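Local atomic coordinates of kappa-carrageenase (Pseudoalteromonas carrageenovora, PDB entry 1DYP), a protein that cleaves beta-1,4 linkages within kappa-carrageenan chains through its family 16 glycoside hydrolase catalytic domain, the part of the protein present here. Residues A[205-209]-A[210-214]; A[13-17]-A[18-22]; A[125-129]-A[130-134]; A[238-241]-A[242-245]; A[42-45]-A[46-49]. The protein carries 1 engineered substitution. One frame throughout, in Å; residues are numbered along the deposited sequence.

Interaction 1. Residues A[205-209]-A[210-214]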
# COMPACT_ATOMS: atom_id res chain seq x y z
N THR A 205 -3.57 12.93 7.64
CA THR A 205 -5.03 12.89 7.59
C THR A 205 -5.49 12.08 6.39
O THR A 205 -5.09 12.35 5.26
CB THR A 205 -5.60 14.31 7.49
OG1 THR A 205 -5.09 15.10 8.57
CG2 THR A 205 -7.13 14.28 7.55
N TRP A 206 -6.33 11.08 6.65
CA TRP A 206 -6.83 10.20 5.60
C TRP A 206 -8.24 10.56 5.15
O TRP A 206 -9.07 10.98 5.95
CB TRP A 206 -6.84 8.75 6.09
CG TRP A 206 -5.50 8.10 6.26
CD1 TRP A 206 -4.94 7.17 5.43
CD2 TRP A 206 -4.61 8.21 7.38
NE1 TRP A 206 -3.77 6.69 5.97
CE2 TRP A 206 -3.55 7.31 7.17
CE3 TRP A 206 -4.62 8.98 8.56
CZ2 TRP A 206 -2.50 7.15 8.08
CZ3 TRP A 206 -3.57 8.82 9.47
CH2 TRP A 206 -2.53 7.91 9.23
N TYR A 207 -8.50 10.37 3.86
CA TYR A 207 -9.80 10.68 3.27
C TYR A 207 -10.34 9.56 2.40
O TYR A 207 -9.59 8.83 1.76
CB TYR A 207 -9.70 11.93 2.39
CG TYR A 207 -9.17 13.17 3.06
CD1 TYR A 207 -7.81 13.31 3.33
CD2 TYR A 207 -10.02 14.21 3.41
CE1 TYR A 207 -7.31 14.47 3.93
CE2 TYR A 207 -9.54 15.37 4.02
CZ TYR A 207 -8.19 15.49 4.28
OH TYR A 207 -7.70 16.64 4.86
N VAL A 208 -11.67 9.44 2.38
CA VAL A 208 -12.35 8.47 1.54
C VAL A 208 -13.55 9.22 0.98
O VAL A 208 -14.43 9.65 1.72
CB VAL A 208 -12.84 7.23 2.32
CG1 VAL A 208 -13.65 6.33 1.40
CG2 VAL A 208 -11.65 6.46 2.87
N ASP A 209 -13.57 9.40 -0.34
CA ASP A 209 -14.64 10.13 -1.00
C ASP A 209 -14.89 11.48 -0.33
O ASP A 209 -16.03 11.90 -0.12
CB ASP A 209 -15.94 9.30 -1.03
CG ASP A 209 -15.91 8.21 -2.09
OD1 ASP A 209 -15.02 8.24 -2.96
OD2 ASP A 209 -16.80 7.33 -2.07
N GLY A 210 -13.79 12.16 0.02
CA GLY A 210 -13.89 13.48 0.63
C GLY A 210 -14.04 13.55 2.13
O GLY A 210 -13.80 14.61 2.72
N GLU A 211 -14.43 12.45 2.76
CA GLU A 211 -14.62 12.41 4.20
C GLU A 211 -13.34 12.04 4.94
O GLU A 211 -12.59 11.18 4.48
CB GLU A 211 -15.71 11.41 4.56
CG GLU A 211 -17.07 11.78 4.00
CD GLU A 211 -17.60 13.05 4.63
OE1 GLU A 211 -17.88 13.03 5.85
OE2 GLU A 211 -17.73 14.07 3.92
N ILE A 212 -13.08 12.69 6.07
CA ILE A 212 -11.89 12.38 6.85
C ILE A 212 -12.18 11.10 7.63
O ILE A 212 -13.13 11.03 8.41
CB ILE A 212 -11.55 13.52 7.84
CG1 ILE A 212 -11.14 14.77 7.06
CG2 ILE A 212 -10.42 13.07 8.77
CD1 ILE A 212 -10.82 15.97 7.94
N VAL A 213 -11.36 10.07 7.41
CA VAL A 213 -11.55 8.79 8.07
C VAL A 213 -10.41 8.43 9.01
O VAL A 213 -10.42 7.38 9.65
CB VAL A 213 -11.71 7.65 7.04
CG1 VAL A 213 -12.81 8.00 6.06
CG2 VAL A 213 -10.40 7.42 6.30
N GLY A 214 -9.41 9.30 9.07
CA GLY A 214 -8.30 9.03 9.95
C GLY A 214 -7.40 10.23 10.13
O GLY A 214 -7.32 11.11 9.27

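Interaction 2. Residues A[13-17]-A[18-22]. With CD (cadmium ion), chain C.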
# COMPACT_ATOMS: atom_id res chain seq x y z
N TRP A 13 -1.38 24.61 -4.98
CA TRP A 13 -0.68 23.33 -4.86
C TRP A 13 -0.05 22.96 -6.20
O TRP A 13 -0.57 23.31 -7.25
CB TRP A 13 -1.65 22.23 -4.44
CG TRP A 13 -2.23 22.40 -3.07
CD1 TRP A 13 -3.09 23.37 -2.65
CD2 TRP A 13 -2.00 21.55 -1.93
NE1 TRP A 13 -3.41 23.19 -1.33
CE2 TRP A 13 -2.76 22.08 -0.86
CE3 TRP A 13 -1.23 20.40 -1.72
CZ2 TRP A 13 -2.76 21.49 0.41
CZ3 TRP A 13 -1.24 19.82 -0.46
CH2 TRP A 13 -2.00 20.36 0.59
N ILE A 14 1.08 22.26 -6.15
CA ILE A 14 1.76 21.86 -7.37
C ILE A 14 1.80 20.34 -7.53
O ILE A 14 2.27 19.62 -6.65
CB ILE A 14 3.21 22.39 -7.41
CG1 ILE A 14 3.21 23.92 -7.30
CG2 ILE A 14 3.90 21.96 -8.70
CD1 ILE A 14 4.59 24.54 -7.40
N LEU A 15 1.29 19.88 -8.66
CA LEU A 15 1.26 18.45 -8.96
C LEU A 15 2.68 17.92 -9.12
O LEU A 15 3.52 18.55 -9.78
CB LEU A 15 0.48 18.20 -10.25
CG LEU A 15 0.15 16.74 -10.56
CD1 LEU A 15 -0.96 16.27 -9.62
CD2 LEU A 15 -0.30 16.60 -12.01
N GLN A 16 2.95 16.78 -8.50
CA GLN A 16 4.26 16.16 -8.59
C GLN A 16 4.16 15.13 -9.72
O GLN A 16 3.68 14.02 -9.52
CB GLN A 16 4.62 15.49 -7.27
CG GLN A 16 4.53 16.43 -6.07
CD GLN A 16 5.51 17.59 -6.17
OE1 GLN A 16 6.72 17.41 -6.06
NE2 GLN A 16 4.99 18.80 -6.39
N ALA A 17 4.61 15.53 -10.90
CA ALA A 17 4.54 14.69 -12.09
C ALA A 17 5.06 13.27 -11.91
O ALA A 17 4.45 12.32 -12.39
CB ALA A 17 5.29 15.36 -13.24
N LYS A 18 6.18 13.12 -11.21
CA LYS A 18 6.79 11.82 -11.01
C LYS A 18 6.01 10.86 -10.11
O LYS A 18 6.34 9.67 -10.04
CB LYS A 18 8.21 11.99 -10.48
CG LYS A 18 9.12 12.73 -11.43
CD LYS A 18 10.56 12.73 -10.93
CE LYS A 18 11.47 13.50 -11.88
NZ LYS A 18 12.90 13.46 -11.44
N ARG A 19 5.01 11.36 -9.41
CA ARG A 19 4.20 10.50 -8.55
C ARG A 19 2.73 10.68 -8.86
O ARG A 19 1.86 10.50 -8.01
CB ARG A 19 4.50 10.79 -7.08
CG ARG A 19 5.85 10.22 -6.62
CD ARG A 19 6.12 10.54 -5.15
NE ARG A 19 6.37 11.96 -4.96
CZ ARG A 19 6.22 12.60 -3.80
NH1 ARG A 19 5.81 11.95 -2.72
NH2 ARG A 19 6.47 13.90 -3.73
N SER A 20 2.45 11.04 -10.11
CA SER A 20 1.09 11.25 -10.59
C SER A 20 0.94 10.59 -11.95
O SER A 20 1.85 10.65 -12.78
CB SER A 20 0.79 12.75 -10.70
OG SER A 20 0.94 13.39 -9.44
N ASP A 21 -0.21 9.97 -12.19
CA ASP A 21 -0.45 9.31 -13.46
C ASP A 21 -1.95 9.14 -13.66
O ASP A 21 -2.66 8.74 -12.74
CB ASP A 21 0.23 7.93 -13.48
CG ASP A 21 0.57 7.45 -14.88
OD1 ASP A 21 -0.24 7.64 -15.81
OD2 ASP A 21 1.66 6.87 -15.06
N GLU A 22 -2.43 9.45 -14.86
CA GLU A 22 -3.85 9.30 -15.17
C GLU A 22 -4.07 7.94 -15.82
O GLU A 22 -5.18 7.56 -16.16
CB GLU A 22 -4.32 10.42 -16.11
CG GLU A 22 -4.25 11.81 -15.49
CD GLU A 22 -5.18 11.97 -14.31
OE1 GLU A 22 -6.39 11.71 -14.46
OE2 GLU A 22 -4.70 12.36 -13.22
CD CD C . -7.52 7.40 -15.98
O HOH W 1 8.42 15.51 -5.17
O HOH W 2 -7.89 9.61 -15.21
O HOH W 3 -7.33 8.43 -18.05
O HOH W 4 -9.82 7.47 -17.13

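Interaction 3. Residues A[125-129]-A[130-134]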
# COMPACT_ATOMS: atom_id res chain seq x y z
N ARG A 125 19.19 0.38 8.48
CA ARG A 125 19.60 -0.13 9.77
C ARG A 125 20.83 0.56 10.36
O ARG A 125 21.28 0.21 11.45
CB ARG A 125 19.81 -1.65 9.66
CG ARG A 125 18.55 -2.36 9.15
CD ARG A 125 18.72 -3.88 9.04
NE ARG A 125 17.60 -4.51 8.33
CZ ARG A 125 16.36 -4.63 8.80
NH1 ARG A 125 16.05 -4.16 10.00
NH2 ARG A 125 15.43 -5.21 8.07
N SER A 126 21.36 1.55 9.65
CA SER A 126 22.52 2.29 10.14
C SER A 126 22.08 3.37 11.12
O SER A 126 22.90 3.95 11.84
CB SER A 126 23.30 2.93 8.99
OG SER A 126 22.62 4.04 8.45
N LEU A 127 20.78 3.66 11.14
CA LEU A 127 20.22 4.66 12.05
C LEU A 127 19.91 3.96 13.36
O LEU A 127 18.85 3.37 13.53
CB LEU A 127 18.95 5.26 11.45
CG LEU A 127 19.18 6.08 10.17
CD1 LEU A 127 17.84 6.44 9.54
CD2 LEU A 127 19.99 7.33 10.50
N THR A 128 20.85 4.04 14.30
CA THR A 128 20.72 3.37 15.58
C THR A 128 20.54 4.25 16.81
O THR A 128 20.43 3.72 17.92
CB THR A 128 21.94 2.47 15.82
OG1 THR A 128 23.12 3.27 15.83
CG2 THR A 128 22.05 1.42 14.72
N LYS A 129 20.53 5.56 16.64
CA LYS A 129 20.36 6.45 17.78
C LYS A 129 18.94 6.39 18.34
O LYS A 129 18.00 6.06 17.63
CB LYS A 129 20.68 7.90 17.39
CG LYS A 129 22.15 8.13 17.05
CD LYS A 129 22.42 9.61 16.79
CE LYS A 129 22.30 10.45 18.05
NZ LYS A 129 23.41 10.21 19.02
N GLU A 130 18.82 6.67 19.63
CA GLU A 130 17.52 6.65 20.29
C GLU A 130 16.55 7.54 19.52
O GLU A 130 16.87 8.68 19.21
CB GLU A 130 17.65 7.18 21.73
CG GLU A 130 16.42 6.98 22.59
CD GLU A 130 16.10 5.52 22.83
OE1 GLU A 130 16.99 4.67 22.61
OE2 GLU A 130 14.96 5.22 23.26
N GLY A 131 15.37 7.01 19.20
CA GLY A 131 14.39 7.79 18.47
C GLY A 131 14.56 7.78 16.97
O GLY A 131 13.70 8.29 16.25
N ASP A 132 15.66 7.20 16.48
CA ASP A 132 15.89 7.13 15.04
C ASP A 132 14.81 6.27 14.38
O ASP A 132 14.42 5.24 14.92
CB ASP A 132 17.25 6.51 14.74
CG ASP A 132 18.36 7.54 14.63
OD1 ASP A 132 18.09 8.75 14.79
OD2 ASP A 132 19.51 7.12 14.38
N VAL A 133 14.35 6.71 13.22
CA VAL A 133 13.35 5.98 12.46
C VAL A 133 14.06 5.34 11.28
O VAL A 133 14.61 6.03 10.42
CB VAL A 133 12.24 6.91 11.95
CG1 VAL A 133 11.29 6.15 11.05
CG2 VAL A 133 11.48 7.50 13.14
N GLN A 134 14.06 4.01 11.24
CA GLN A 134 14.73 3.27 10.18
C GLN A 134 13.82 2.96 9.01
O GLN A 134 14.29 2.65 7.92
CB GLN A 134 15.27 1.94 10.72
CG GLN A 134 16.09 2.03 11.99
CD GLN A 134 16.77 0.72 12.33
OE1 GLN A 134 16.28 -0.36 11.99
NE2 GLN A 134 17.91 0.80 13.01
O HOH W 5 20.02 -1.31 13.41
O HOH W 6 16.21 -2.91 12.12

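Interaction 4. Residues A[238-241]-A[242-245]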
# COMPACT_ATOMS: atom_id res chain seq x y z
N THR A 238 -3.53 -17.11 3.21
CA THR A 238 -2.36 -16.75 4.00
C THR A 238 -2.53 -17.01 5.48
O THR A 238 -3.64 -17.21 5.98
CB THR A 238 -2.05 -15.25 3.87
OG1 THR A 238 -3.15 -14.50 4.39
CG2 THR A 238 -1.82 -14.86 2.42
N GLN A 239 -1.40 -16.99 6.17
CA GLN A 239 -1.33 -17.13 7.62
C GLN A 239 -0.40 -15.98 7.97
O GLN A 239 0.40 -15.56 7.14
CB GLN A 239 -0.70 -18.45 8.05
CG GLN A 239 -1.42 -19.70 7.58
CD GLN A 239 -2.84 -19.82 8.12
OE1 GLN A 239 -3.27 -19.03 8.97
NE2 GLN A 239 -3.57 -20.81 7.62
N TRP A 240 -0.49 -15.48 9.19
CA TRP A 240 0.37 -14.39 9.61
C TRP A 240 1.02 -14.73 10.94
O TRP A 240 0.35 -14.98 11.93
CB TRP A 240 -0.44 -13.09 9.73
CG TRP A 240 0.30 -11.98 10.40
CD1 TRP A 240 0.37 -11.74 11.74
CD2 TRP A 240 1.11 -10.99 9.76
NE1 TRP A 240 1.17 -10.65 11.98
CE2 TRP A 240 1.64 -10.17 10.78
CE3 TRP A 240 1.44 -10.71 8.43
CZ2 TRP A 240 2.49 -9.09 10.52
CZ3 TRP A 240 2.28 -9.64 8.16
CH2 TRP A 240 2.79 -8.84 9.20
N LYS A 241 2.35 -14.74 10.93
CA LYS A 241 3.12 -15.07 12.12
C LYS A 241 4.54 -14.54 11.97
O LYS A 241 5.04 -14.39 10.85
CB LYS A 241 3.14 -16.58 12.34
CG LYS A 241 3.61 -17.38 11.12
CD LYS A 241 3.67 -18.87 11.44
CE LYS A 241 4.21 -19.67 10.28
NZ LYS A 241 4.36 -21.11 10.64
N CYS A 242 5.18 -14.26 13.10
CA CYS A 242 6.55 -13.74 13.11
C CYS A 242 6.68 -12.53 12.18
O CYS A 242 7.65 -12.40 11.44
CB CYS A 242 7.53 -14.85 12.70
SG CYS A 242 7.15 -16.44 13.52
N ASN A 243 5.68 -11.67 12.25
CA ASN A 243 5.63 -10.42 11.49
C ASN A 243 5.69 -10.55 9.97
O ASN A 243 6.24 -9.67 9.29
CB ASN A 243 6.72 -9.48 11.99
CG ASN A 243 6.54 -9.11 13.45
OD1 ASN A 243 5.47 -8.67 13.86
ND2 ASN A 243 7.59 -9.30 14.24
N GLN A 244 5.12 -11.62 9.43
CA GLN A 244 5.12 -11.82 7.99
C GLN A 244 4.05 -12.82 7.58
O GLN A 244 3.50 -13.53 8.42
CB GLN A 244 6.47 -12.35 7.52
CG GLN A 244 6.70 -13.80 7.93
CD GLN A 244 7.93 -14.41 7.30
OE1 GLN A 244 9.05 -14.11 7.69
NE2 GLN A 244 7.72 -15.26 6.31
N PHE A 245 3.77 -12.87 6.29
CA PHE A 245 2.79 -13.81 5.77
C PHE A 245 3.45 -15.13 5.41
O PHE A 245 4.64 -15.19 5.10
CB PHE A 245 2.12 -13.26 4.50
CG PHE A 245 1.10 -12.20 4.75
CD1 PHE A 245 -0.07 -12.49 5.44
CD2 PHE A 245 1.30 -10.90 4.28
CE1 PHE A 245 -1.04 -11.51 5.66
CE2 PHE A 245 0.34 -9.91 4.50
CZ PHE A 245 -0.83 -10.21 5.19

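Interaction 5. Residues A[42-45]-A[46-49]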
# COMPACT_ATOMS: atom_id res chain seq x y z
N SER A 42 4.55 -13.26 -5.69
CA SER A 42 5.64 -12.60 -6.38
C SER A 42 5.03 -11.61 -7.35
O SER A 42 3.96 -11.84 -7.90
CB SER A 42 6.50 -13.61 -7.14
OG SER A 42 7.13 -14.51 -6.24
N TRP A 43 5.71 -10.48 -7.53
CA TRP A 43 5.24 -9.47 -8.45
C TRP A 43 5.65 -9.86 -9.86
O TRP A 43 6.74 -10.41 -10.07
CB TRP A 43 5.87 -8.12 -8.13
CG TRP A 43 5.67 -7.66 -6.73
CD1 TRP A 43 6.64 -7.41 -5.81
CD2 TRP A 43 4.42 -7.37 -6.09
NE1 TRP A 43 6.08 -6.97 -4.63
CE2 TRP A 43 4.72 -6.93 -4.78
CE3 TRP A 43 3.08 -7.42 -6.50
CZ2 TRP A 43 3.73 -6.56 -3.87
CZ3 TRP A 43 2.09 -7.04 -5.59
CH2 TRP A 43 2.42 -6.62 -4.29
N LYS A 44 4.79 -9.59 -10.82
CA LYS A 44 5.09 -9.88 -12.22
C LYS A 44 4.66 -8.69 -13.04
O LYS A 44 3.52 -8.22 -12.92
CB LYS A 44 4.38 -11.14 -12.70
CG LYS A 44 4.84 -12.43 -12.02
CD LYS A 44 6.29 -12.75 -12.33
CE LYS A 44 6.71 -14.05 -11.66
NZ LYS A 44 8.12 -14.44 -11.96
N ASN A 45 5.57 -8.19 -13.87
CA ASN A 45 5.29 -7.05 -14.72
C ASN A 45 4.02 -7.26 -15.55
O ASN A 45 3.26 -6.32 -15.76
CB ASN A 45 6.48 -6.80 -15.66
CG ASN A 45 6.22 -5.70 -16.65
OD1 ASN A 45 5.88 -4.58 -16.27
ND2 ASN A 45 6.37 -6.00 -17.94
N GLU A 46 3.79 -8.48 -16.00
CA GLU A 46 2.61 -8.76 -16.81
C GLU A 46 1.31 -8.65 -16.03
O GLU A 46 0.23 -8.60 -16.63
CB GLU A 46 2.72 -10.14 -17.47
CG GLU A 46 2.53 -11.33 -16.55
CD GLU A 46 2.47 -12.64 -17.32
OE1 GLU A 46 3.50 -13.04 -17.90
OE2 GLU A 46 1.40 -13.27 -17.34
N ASN A 47 1.39 -8.62 -14.70
CA ASN A 47 0.20 -8.51 -13.88
C ASN A 47 -0.25 -7.06 -13.74
O ASN A 47 -1.26 -6.77 -13.11
CB ASN A 47 0.44 -9.13 -12.50
CG ASN A 47 0.39 -10.64 -12.52
OD1 ASN A 47 0.74 -11.30 -11.55
ND2 ASN A 47 -0.06 -11.20 -13.64
N ALA A 48 0.53 -6.16 -14.32
CA ALA A 48 0.20 -4.74 -14.30
C ALA A 48 -0.11 -4.34 -15.73
O ALA A 48 0.76 -4.37 -16.60
CB ALA A 48 1.38 -3.93 -13.77
N THR A 49 -1.37 -3.99 -15.99
CA THR A 49 -1.76 -3.60 -17.33
C THR A 49 -2.50 -2.28 -17.33
O THR A 49 -3.16 -1.93 -16.35
CB THR A 49 -2.66 -4.67 -17.99
OG1 THR A 49 -3.82 -4.89 -17.19
CG2 THR A 49 -1.89 -5.98 -18.15

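Interaction 1. Residues A[205-209]-A[210-214]
Trp206 and Gly214, Tyr207 and Ile212, and Val208 and Glu211 are the antiparallel pairs of a hairpin whose strand segments, 205-208 and 211-214, run at 127° to each other. A type I' turn from Val208 to Glu211 joins them, closed by reciprocal bonds: Val208 N to Glu211 O (2.9 Å) and Glu211 N to Val208 O (3.0 Å). Gly210 has a positive phi of 87°, where a CB would collide with Asp209 O. Farther from the turn the register slips by one residue. Val213 and Gly214 both face Trp206 in a classic beta bulge: Trp206 O accepts Val213 N at 2.9 Å, and Trp206 N donates to Gly214 O at 2.8 Å. The hairpin belongs to the beta-sandwich of family 16 enzymes, and Asp209 ties its turn to strand 193-199 through His193 and Thr194. On one face Tyr207 and Ile212 lie side by side and point the same way, with Ile212 CG1 3.5 Å from Tyr207 CE2; Ile212 CG2 meets Thr205 CG2 at 3.7 Å. On the side of Trp206 and Val208, the bulge residue Val213 crosses Val208 at about a right angle; with CG1 opposite its carbonyl carbon (chi1 -54°), it turns CG1 to Val208 CG2 (3.7 Å) and CG2 to Trp206 CB. Trp206 sets CE3 3.4 Å from Gly214 C, and its NE1 is hydrogen-bonded to the backbone O of the active-site residue Asp139.

Interaction 2. Residues A[13-17]-A[18-22]
Gln16, Arg19 and Ser20 meet round a short 3-10 turn, centred on Ala17 and Lys18, that ends strand 13-15 and leads the chain toward a metal site of the beta-sandwich. The hydrogen bonds converge on Gln16 O. It accepts Arg19 N at 3.0 Å and Ser20 OG at 2.8 Å, the two donors coming from opposite faces of the carbonyl plane. Ser20 N adds a longer bond to Ala17 O (3.3 Å). With OG set beside its own backbone N (chi1 -60°), the serine hydroxyl reaches Gln16 O and also accepts Thr267 N from strand 258-270. Without the hydroxyl, as with an alanine here, Thr267 N would probably lose this acceptor and Gln16 O one of the two donors described. In van der Waals contact, the methyl carbon CD1 of Leu15 lies 3.5 Å from Ser20 OG. Side-chain polar links are partly water-mediated: Gln16 and Arg19 lie alongside each other, their amide and guanidinium planes 82° apart, and one water joins Gln16 OE1 to Arg19 NH2. Gln16 bends back at chi2, which lets NE2 donate to Ile14 O at 2.9 Å. Metal coordination follows at Glu22, where cadmium is also bound by Gly53 and Asp263, recalling the calcium site of many family 16 enzymes; Glu22 O is 2.4 Å from the cadmium, and Glu22 OE1 receives a hydrogen bond (2.7 Å) from a water on that same ion.

Interaction 3. Residues A[125-129]-A[130-134]
The meeting of Gln134 with Leu127, and of Asp132 with Lys129, is a surface contact across a loop that folds back on itself between strands 113-120 and 133-139. At its far end a type II turn from Lys129 to Asp132 reverses the chain, with Asp132 N bonded to Lys129 O at 2.8 Å; Gly131 has a positive phi at which a side chain would press on the carbonyl O of Glu130. The Asp132 carboxylate doubles back over the turn, and its OD2 accepts Lys129 N at 2.9 Å from well above the carboxylate plane, in a bent bond. Leu127 crosses Asp132 at about a right angle, its CB 3.5 Å from Asp132 OD2. The loop feeds into the strand that carries Glu137, the nucleophile, and Asp139, and the carboxylate of Glu130 fastens the turn to the backbone N atoms of Asn163 and Gly164. At the start of strand 133-139, Gln134 spans the mouth of the loop. Extended beyond CG (chi2 -171°), it brings NE2 to Leu127 O, 2.8 Å away, in an almost straight bond (173°) that lies in the plane of the Gln134 amide but above the carbonyl plane of Leu127. NE2 also donates to a water (3.0 Å), which in turn donates to Arg125 O at 2.8 Å. Replacing Gln134 by alanine removes the amide, and Leu127 O would probably be left without this donor, the water link to Arg125 O lost with it. A second water accepts a weak hydrogen bond from Arg125 NH1 and donates to Gln134 OE1.

Interaction 4. Residues A[238-241]-A[242-245]
Trp240 swings CG opposite to its own backbone N (chi1 169°) while Phe245, its cross-strand partner, keeps CG beside N (chi1 -76°), and these torsions bring the two rings together edge-to-face. The rim of the indole six-membered ring points at the phenyl face, with centroids 5.0 Å apart and planes at 74°; Trp240 CE3 stands over the centre of the Phe245 ring. Thr238 also touches the phenyl group obliquely, its CB 3.7 Å from Phe245 CD1. One face of the indole covers the backbone of the turn, where Trp240 CH2 comes within 3.5 Å of Asn243 C and the ring also overlies Gln244 N. The framework is a two-stranded antiparallel hairpin, 238-241 with 244-247, closed by Lys241 N to Gln244 O (3.0 Å), nearly along the C=O axis, and Gln244 N to Lys241 O (3.1 Å). Cys242 and Asn243 between them both adopt left-handed backbone angles. The hairpin is fastened to the main body by the disulfide from Cys242 to Cys72 and by the amide of Gln244, whose OE1 accepts Gly71 N and whose NE2 donates to Trp69 O. Phe245 places this corner beside Arg234, important for substrate recognition in the tunnel-shaped active site: its side chain lies about 4 Å (nearest atoms) from that of Arg234 and about 7 Å from that of the proton donor Glu142.

Interaction 5. Residues A[42-45]-A[46-49]
Lys44 and Asn45 hand the chain to Asn47 and Ala48 through a 3-10 turn, in which Lys44 O accepts Asn47 N at 2.8 Å and Asn45 O accepts Ala48 N at 3.1 Å. In both bonds the donor lies well above the carbonyl plane. The side chains make modest contacts across this turn. Asn47 CB lies 3.2 Å from Lys44 O, and Ala48 CB lies 3.6 Å from Asn45 O, the same carbonyl that its backbone N holds. Lys44 offers its CB to the turn, 4.3 Å from Glu46 CG, and then bends at chi2 (-64°) so that the rest of the chain leads away. Glu46 puts CG between its backbone N and carbonyl carbon (chi1 73°) and extends outward from there; its OE2 is a ligand of a bound cadmium ion and has a weak hydrogen bond to Lys60 NZ. Lys26 NZ is hydrogen-bonded to the carbonyls of both Asn45 and Ala48, which its positive charge would probably polarise. Strand 41-43 enters the turn running parallel to strand 75-95, with Ser42 and Lys44 bonded to Ser86, and strand 48-51 leaves it antiparallel to strand 54-70; Asn47 is hydrogen-bonded through its backbone to Thr58, and Ala48 rests on Leu57 of that strand and on Phe33 of a loop.

All five contacts are turns of the chain, and none touches another; four border strands of the sandwich, while interaction 4 is a separate two-stranded hairpin. Three sit near the catalytic residues: interaction 1 reaches Asp139 through Trp206, interaction 3 opens the strand bearing Glu137, its Val133 side chain about 9 Å from that of the nucleophile (nearest atoms), and interaction 4 lies beside Arg234. Interactions 3 and 4 approach to about 10 Å between nearest atoms. Interactions 2 and 5 lie away from the active site, about 23 Å between centres, and supply ligands to different cadmium ions: the backbone O of Glu22 in interaction 2 and the carboxylate of Glu46 in interaction 5.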